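Local coordinates for protein lysine-sensitive aspartokinase 3 (Escherichia coli, PDB 2J0W) that phosphorylates L-aspartate with ATP to give 4-phospho-L-aspartate and ADP, a step of lysine biosynthesis that lysine itself inhibits by feedback, at residues L47-A52 with T359-T364; T96-A101 with P108-E113; D340-T343 with S348-L351. All blocks are in the same frame, centred on the assembly; numbering follows the deposited sequence.

Contact 1 (L47-A52 with T359-T364)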
loop_
_atom_site.group_PDB
_atom_site.type_symbol
_atom_site.label_atom_id
_atom_site.label_comp_id
_atom_site.label_asym_id
_atom_site.label_seq_id
_atom_site.Cartn_x
_atom_site.Cartn_y
_atom_site.Cartn_z
ATOM N N LEU A 47 31.657 4.435 -20.824
ATOM C CA LEU A 47 33.086 4.162 -20.792
ATOM C C LEU A 47 33.651 4.758 -19.506
ATOM O O LEU A 47 34.311 4.062 -18.719
ATOM C CB LEU A 47 33.770 4.758 -22.028
ATOM C CG LEU A 47 33.526 3.909 -23.286
ATOM C CD1 LEU A 47 34.031 4.617 -24.548
ATOM C CD2 LEU A 47 34.223 2.561 -23.101
ATOM N N LEU A 48 33.348 6.036 -19.288
ATOM C CA LEU A 48 33.800 6.766 -18.108
ATOM C C LEU A 48 33.390 6.096 -16.806
ATOM O O LEU A 48 34.163 6.074 -15.846
ATOM C CB LEU A 48 33.272 8.199 -18.137
ATOM C CG LEU A 48 33.977 9.069 -19.179
ATOM C CD1 LEU A 48 33.385 10.457 -19.181
ATOM C CD2 LEU A 48 35.478 9.127 -18.868
ATOM N N VAL A 49 32.185 5.541 -16.769
ATOM C CA VAL A 49 31.723 4.872 -15.565
ATOM C C VAL A 49 32.499 3.567 -15.359
ATOM O O VAL A 49 32.846 3.211 -14.233
ATOM C CB VAL A 49 30.204 4.587 -15.640
ATOM C CG1 VAL A 49 29.805 3.539 -14.599
ATOM C CG2 VAL A 49 29.433 5.881 -15.407
ATOM N N ALA A 50 32.789 2.860 -16.441
ATOM C CA ALA A 50 33.527 1.612 -16.311
ATOM C C ALA A 50 34.927 1.898 -15.772
ATOM O O ALA A 50 35.503 1.075 -15.057
ATOM C CB ALA A 50 33.619 0.917 -17.647
ATOM N N LEU A 51 35.473 3.064 -16.121
ATOM C CA LEU A 51 36.803 3.446 -15.660
ATOM C C LEU A 51 36.811 3.879 -14.191
ATOM O O LEU A 51 37.797 3.672 -13.481
ATOM C CB LEU A 51 37.354 4.562 -16.524
ATOM C CG LEU A 51 37.794 4.157 -17.925
ATOM C CD1 LEU A 51 38.065 5.411 -18.748
ATOM C CD2 LEU A 51 39.038 3.280 -17.833
ATOM N N ALA A 52 35.712 4.467 -13.733
ATOM C CA ALA A 52 35.622 4.894 -12.348
ATOM C C ALA A 52 35.381 3.692 -11.445
ATOM O O ALA A 52 35.274 3.823 -10.233
ATOM C CB ALA A 52 34.506 5.924 -12.177
ATOM N N THR A 359 24.636 7.407 -10.717
ATOM C CA THR A 359 25.725 7.427 -11.679
ATOM C C THR A 359 26.734 6.328 -11.346
ATOM O O THR A 359 27.417 5.805 -12.225
ATOM C CB THR A 359 26.424 8.792 -11.653
ATOM O OG1 THR A 359 25.475 9.803 -12.001
ATOM C CG2 THR A 359 27.583 8.822 -12.633
ATOM N N SER A 360 26.834 5.973 -10.072
ATOM C CA SER A 360 27.770 4.932 -9.672
ATOM C C SER A 360 27.070 3.574 -9.576
ATOM O O SER A 360 26.079 3.413 -8.863
ATOM C CB SER A 360 28.421 5.296 -8.333
ATOM O OG SER A 360 29.605 4.546 -8.139
ATOM N N THR A 361 27.602 2.604 -10.311
ATOM C CA THR A 361 27.072 1.243 -10.343
ATOM C C THR A 361 26.872 0.619 -8.962
ATOM O O THR A 361 25.745 0.280 -8.577
ATOM C CB THR A 361 28.008 0.311 -11.148
ATOM O OG1 THR A 361 29.303 0.918 -11.258
ATOM C CG2 THR A 361 27.445 0.039 -12.535
ATOM N N GLY A 362 27.979 0.475 -8.234
ATOM C CA GLY A 362 27.964 -0.126 -6.911
ATOM C C GLY A 362 26.993 0.405 -5.872
ATOM O O GLY A 362 27.100 0.048 -4.700
ATOM N N ASP A 363 26.055 1.254 -6.279
ATOM C CA ASP A 363 25.083 1.798 -5.337
ATOM C C ASP A 363 24.124 0.651 -5.009
ATOM O O ASP A 363 23.335 0.221 -5.857
ATOM C CB ASP A 363 24.327 2.973 -5.973
ATOM C CG ASP A 363 23.847 3.996 -4.946
ATOM O OD1 ASP A 363 23.112 3.609 -4.015
ATOM O OD2 ASP A 363 24.198 5.192 -5.072
ATOM N N THR A 364 24.214 0.144 -3.781
ATOM C CA THR A 364 23.375 -0.963 -3.335
ATOM C C THR A 364 22.329 -0.458 -2.341
ATOM O O THR A 364 22.668 0.015 -1.254
ATOM C CB THR A 364 24.250 -2.070 -2.689
ATOM O OG1 THR A 364 23.414 -3.114 -2.174
ATOM C CG2 THR A 364 25.122 -1.489 -1.578
#

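Contact 2 (T96-A101 with P108-E113)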
loop_
_atom_site.group_PDB
_atom_site.type_symbol
_atom_site.label_atom_id
_atom_site.label_comp_id
_atom_site.label_asym_id
_atom_site.label_seq_id
_atom_site.Cartn_x
_atom_site.Cartn_y
_atom_site.Cartn_z
ATOM N N THR A 96 42.780 10.155 -17.701
ATOM C CA THR A 96 43.749 9.092 -17.552
ATOM C C THR A 96 44.265 9.002 -16.122
ATOM O O THR A 96 44.223 7.931 -15.518
ATOM C CB THR A 96 44.919 9.294 -18.525
ATOM O OG1 THR A 96 44.407 9.320 -19.865
ATOM C CG2 THR A 96 45.947 8.166 -18.389
ATOM N N VAL A 97 44.732 10.112 -15.554
ATOM C CA VAL A 97 45.250 10.042 -14.184
ATOM C C VAL A 97 44.167 9.627 -13.201
ATOM O O VAL A 97 44.435 8.855 -12.277
ATOM C CB VAL A 97 45.872 11.376 -13.694
ATOM C CG1 VAL A 97 46.789 11.096 -12.489
ATOM C CG2 VAL A 97 46.657 12.039 -14.811
ATOM N N LEU A 98 42.949 10.130 -13.388
ATOM C CA LEU A 98 41.849 9.758 -12.498
ATOM C C LEU A 98 41.573 8.257 -12.624
ATOM O O LEU A 98 41.347 7.567 -11.620
ATOM C CB LEU A 98 40.575 10.558 -12.829
ATOM C CG LEU A 98 40.657 12.058 -12.513
ATOM C CD1 LEU A 98 39.386 12.755 -12.941
ATOM C CD2 LEU A 98 40.887 12.259 -11.023
ATOM N N ALA A 99 41.599 7.749 -13.854
ATOM C CA ALA A 99 41.356 6.332 -14.062
ATOM C C ALA A 99 42.435 5.542 -13.330
ATOM O O ALA A 99 42.178 4.448 -12.827
ATOM C CB ALA A 99 41.371 6.004 -15.536
ATOM N N GLU A 100 43.642 6.098 -13.260
ATOM C CA GLU A 100 44.727 5.412 -12.564
ATOM C C GLU A 100 44.454 5.395 -11.072
ATOM O O GLU A 100 44.800 4.434 -10.379
ATOM C CB GLU A 100 46.078 6.084 -12.817
ATOM C CG GLU A 100 47.156 5.616 -11.839
ATOM C CD GLU A 100 48.557 6.034 -12.247
ATOM O OE1 GLU A 100 48.705 7.128 -12.837
ATOM O OE2 GLU A 100 49.512 5.275 -11.964
ATOM N N ALA A 101 43.829 6.459 -10.581
ATOM C CA ALA A 101 43.513 6.539 -9.162
ATOM C C ALA A 101 42.364 5.608 -8.842
ATOM O O ALA A 101 42.375 4.931 -7.805
ATOM C CB ALA A 101 43.156 7.962 -8.775
ATOM N N PRO A 108 31.855 7.236 -4.871
ATOM C CA PRO A 108 30.862 7.935 -5.685
ATOM C C PRO A 108 31.315 9.345 -6.055
ATOM O O PRO A 108 30.919 9.877 -7.094
ATOM C CB PRO A 108 29.606 7.915 -4.804
ATOM C CG PRO A 108 30.142 7.709 -3.408
ATOM C CD PRO A 108 31.273 6.747 -3.613
ATOM N N ALA A 109 32.163 9.940 -5.223
ATOM C CA ALA A 109 32.647 11.296 -5.495
ATOM C C ALA A 109 33.712 11.329 -6.594
ATOM O O ALA A 109 33.767 12.261 -7.394
ATOM C CB ALA A 109 33.194 11.923 -4.223
ATOM N N LEU A 110 34.564 10.315 -6.629
ATOM C CA LEU A 110 35.603 10.249 -7.650
ATOM C C LEU A 110 34.906 9.979 -8.981
ATOM O O LEU A 110 35.263 10.551 -10.015
ATOM C CB LEU A 110 36.593 9.128 -7.327
ATOM C CG LEU A 110 37.695 8.871 -8.360
ATOM C CD1 LEU A 110 38.510 10.135 -8.582
ATOM C CD2 LEU A 110 38.588 7.743 -7.884
ATOM N N THR A 111 33.897 9.115 -8.940
ATOM C CA THR A 111 33.125 8.757 -10.122
ATOM C C THR A 111 32.414 9.982 -10.740
ATOM O O THR A 111 32.486 10.210 -11.954
ATOM C CB THR A 111 32.100 7.680 -9.759
ATOM O OG1 THR A 111 32.773 6.424 -9.576
ATOM C CG2 THR A 111 31.045 7.552 -10.856
ATOM N N ASP A 112 31.746 10.775 -9.902
ATOM C CA ASP A 112 31.058 11.967 -10.385
ATOM C C ASP A 112 32.066 12.905 -11.039
ATOM O O ASP A 112 31.785 13.509 -12.074
ATOM C CB ASP A 112 30.349 12.701 -9.233
ATOM C CG ASP A 112 28.893 12.272 -9.059
ATOM O OD1 ASP A 112 28.504 11.220 -9.604
ATOM O OD2 ASP A 112 28.133 12.983 -8.365
ATOM N N GLU A 113 33.245 13.019 -10.431
ATOM C CA GLU A 113 34.285 13.907 -10.950
ATOM C C GLU A 113 34.874 13.423 -12.264
ATOM O O GLU A 113 35.171 14.213 -13.156
ATOM C CB GLU A 113 35.409 14.059 -9.936
ATOM C CG GLU A 113 36.624 14.799 -10.497
ATOM C CD GLU A 113 36.299 16.187 -11.019
ATOM O OE1 GLU A 113 35.628 16.960 -10.300
ATOM O OE2 GLU A 113 36.729 16.513 -12.144
#

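Contact 3 (D340-T343 with S348-L351)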
loop_
_atom_site.group_PDB
_atom_site.type_symbol
_atom_site.label_atom_id
_atom_site.label_comp_id
_atom_site.label_asym_id
_atom_site.label_seq_id
_atom_site.Cartn_x
_atom_site.Cartn_y
_atom_site.Cartn_z
ATOM N N ASP A 340 7.947 4.182 -4.521
ATOM C CA ASP A 340 6.844 4.698 -5.327
ATOM C C ASP A 340 5.611 3.823 -5.154
ATOM O O ASP A 340 4.487 4.306 -5.248
ATOM C CB ASP A 340 7.183 4.683 -6.826
ATOM C CG ASP A 340 8.434 5.465 -7.173
ATOM O OD1 ASP A 340 8.514 6.672 -6.859
ATOM O OD2 ASP A 340 9.334 4.863 -7.791
ATOM N N LEU A 341 5.821 2.532 -4.922
ATOM C CA LEU A 341 4.706 1.609 -4.809
ATOM C C LEU A 341 4.706 0.688 -3.583
ATOM O O LEU A 341 5.610 -0.131 -3.411
ATOM C CB LEU A 341 4.621 0.761 -6.091
ATOM C CG LEU A 341 4.314 1.499 -7.403
ATOM C CD1 LEU A 341 4.455 0.558 -8.587
ATOM C CD2 LEU A 341 2.911 2.064 -7.353
ATOM N N ILE A 342 3.674 0.826 -2.747
ATOM C CA ILE A 342 3.511 0.004 -1.550
ATOM C C ILE A 342 2.137 -0.660 -1.538
ATOM O O ILE A 342 1.150 -0.086 -2.020
ATOM C CB ILE A 342 3.630 0.832 -0.248
ATOM C CG1 ILE A 342 5.014 1.458 -0.144
ATOM C CG2 ILE A 342 3.382 -0.059 0.954
ATOM C CD1 ILE A 342 5.280 2.105 1.193
ATOM N N THR A 343 2.090 -1.870 -0.984
ATOM C CA THR A 343 0.862 -2.647 -0.869
ATOM C C THR A 343 0.887 -3.347 0.496
ATOM O O THR A 343 1.913 -3.918 0.870
ATOM C CB THR A 343 0.754 -3.692 -2.024
ATOM O OG1 THR A 343 -0.431 -3.428 -2.784
ATOM C CG2 THR A 343 0.693 -5.115 -1.487
ATOM N N SER A 348 1.484 -6.887 7.111
ATOM C CA SER A 348 2.420 -7.352 6.091
ATOM C C SER A 348 2.478 -6.240 5.059
ATOM O O SER A 348 1.460 -5.892 4.466
ATOM C CB SER A 348 1.890 -8.630 5.453
ATOM O OG SER A 348 1.305 -9.461 6.446
ATOM N N VAL A 349 3.651 -5.659 4.858
ATOM C CA VAL A 349 3.779 -4.575 3.891
ATOM C C VAL A 349 4.801 -4.888 2.793
ATOM O O VAL A 349 5.987 -5.043 3.069
ATOM C CB VAL A 349 4.146 -3.271 4.614
ATOM C CG1 VAL A 349 5.184 -3.557 5.684
ATOM C CG2 VAL A 349 4.655 -2.244 3.620
ATOM N N ALA A 350 4.326 -4.991 1.549
ATOM C CA ALA A 350 5.187 -5.302 0.401
ATOM C C ALA A 350 5.661 -4.033 -0.285
ATOM O O ALA A 350 4.864 -3.269 -0.841
ATOM C CB ALA A 350 4.447 -6.202 -0.601
ATOM N N LEU A 351 6.973 -3.826 -0.246
ATOM C CA LEU A 351 7.594 -2.646 -0.834
ATOM C C LEU A 351 8.182 -2.896 -2.230
ATOM O O LEU A 351 8.932 -3.858 -2.429
ATOM C CB LEU A 351 8.686 -2.148 0.114
ATOM C CG LEU A 351 8.219 -1.739 1.512
ATOM C CD1 LEU A 351 9.402 -1.671 2.447
ATOM C CD2 LEU A 351 7.524 -0.396 1.444
#

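Contact 1 (L47-A52 with T359-T364)
The flat group in this contact is the peptide that joins Thr359 to Ser360, and its carbonyl oxygen points at the forked side chain of Val49. Val49 belongs to helix 44-51 of the amino acid kinase fold, while Thr359 and Thr361 lie in the loop between strand 348-353 and helix 368-377 of the ACT region, so the contact joins the catalytic and regulatory parts of the chain. Both methyls of Val49 meet the same oxygen: CG2 lies 3.8 Å from Thr359 O and CG1 lies 4.1 Å from it. With CG1 anti to the backbone N (chi1 163°) and CG2 anti to the carbonyl carbon, both branches come to face that oxygen. A compact, branched valine suits this place because its neighbours are also apolar: Thr359 CG2 lies 4.4 Å from Val49 CG2, and Val115 of helix 108-131 packs on Val49 as well.

The hydroxyls of both threonines are bonded to residues beyond the two segments. Thr359 OG1 is hydrogen-bonded to Thr195 OG1 and to Gly153 O, and its side chain also touches Phe184 of the aspartate pocket. Val49 in turn lies beside the substrate-binding residues Thr45 and Arg198, so the loop packs against the second shell of the active site. At the exposed end of the contact, Thr361 OG1 is hydrogen-bonded to Glu53 OE1 and lies 4.3 Å from Val49 CG1.

Contact 2 (T96-A101 with P108-E113)
Glu113, whose aliphatic stem rests on Leu98, has a backbone oxygen with two side-chain partners: Glu113 O accepts a hydrogen bond from Ser116 OG and a weak one from His117 ND1, both on the next turn of its own helix. Its carboxylate is engaged as well, OE1 being hydrogen-bonded to Thr193 OG1. What it gives to the contact is methylene, for Glu113 CG lies 4.2 Å from Leu98 CD1. A glutamate suits the place because its stem can pack against leucine while its carboxylate reaches Thr193 OG1.

Leu98 also meets Leu110. The two side chains run past one another in opposite directions, and Leu98 CD2 comes to 4.0 Å from Leu110 CD1. Leu110 stretches across because its CG stands anti to the backbone N (chi1 176°); its other methyl, CD2, reaches the end of the facing segment, 4.4 Å from Ala101 C. Leucines are long enough to meet across axes 10.8 Å apart, and the small Ala101 leaves the way clear for Leu110.

The pair is an antiparallel helical hairpin, its axes at 161°, formed by helices 82-102 and 108-131 of the amino acid kinase domain. Leu98, from helix 82-102, also touches Leu114 and His117 further along helix 108-131, while Thr96 and Ala99 lean on Leu64 and Arg60 of helix 57-75. Strand 193-195 borders helix 108-131, its Thr195 OG1 hydrogen-bonded to Asp112 OD1 and its Thr193 to Glu113.

Contact 3 (D340-T343 with S348-L351)
Ile342 and Leu351 form the tight part of this contact. Their side chains run alongside each other from the same face of the sheet, and Leu351 CD2 comes within 3.4 Å of Ile342 CD1, a close approach for two methyls. The other branch of Ile342 works diagonally: CG2, anti to the backbone N, meets Val349 CG2 at 3.7 Å. With CG1 beside the backbone N (chi1 -62°), the beta-branched isoleucine can thus serve both neighbours at once, and Phe329 packs on it too. Cut back to an alanine here, the side chain would probably leave Leu351 CD2 and Val349 CG2 without their apolar mate and open a gap beside Phe329.

These strands, 341-345 and 348-353, form a beta hairpin of the ACT region, and strand 299-313 pairs with 348-353 along its other edge. Thr343 and Ala350 make the hydrogen-bonded pair. Ala350 N donates to Thr343 O over 2.7 Å, and Thr343 N to Ala350 O over 3.1 Å. On that face the methyl contact between the strands is longer, Thr343 CG2 lying 4.0 Å from Ala350 CB. A small alanine fits there, since Gly421 of the second subunit packs on it, while Tyr420 of that subunit covers Thr343.

The Ser348 end is looser. Ser348, partly exposed, sends OG back to Ser345 O in a weak hydrogen bond and adds little to the contact. The opposite end and the other edge of strand 341-345 are met by the second subunit, whose Thr344 OG1 is hydrogen-bonded to Ile342 N and whose Glu346 packs on Asp340. Asp340, a residue that binds the inhibitor lysine at the site shared by the two subunits, does not touch the facing segment; its OD2 forms a salt bridge with Arg305 NH1.

How the contacts relate
Contacts 1 and 2 are neighbours, their centres 10 Å apart: the helix 108-131 that supplies residues 108-113 also packs against both segments of contact 1, Thr111 touching Ala52 and Asp112 touching Thr359. Contact 3 lies away from both, its centre 29 Å from that of contact 1 and 37 Å from that of contact 2. Along the chain, contact 1 spans the other two: contact 2 closes within the kinase domain, contact 3 follows as a hairpin of the ACT region, and residues 359-364 then return to the kinase helices. Strand 348-353 of contact 3 leads into that loop, a path consistent with coupling between the lysine-binding dimer interface and the aspartate site.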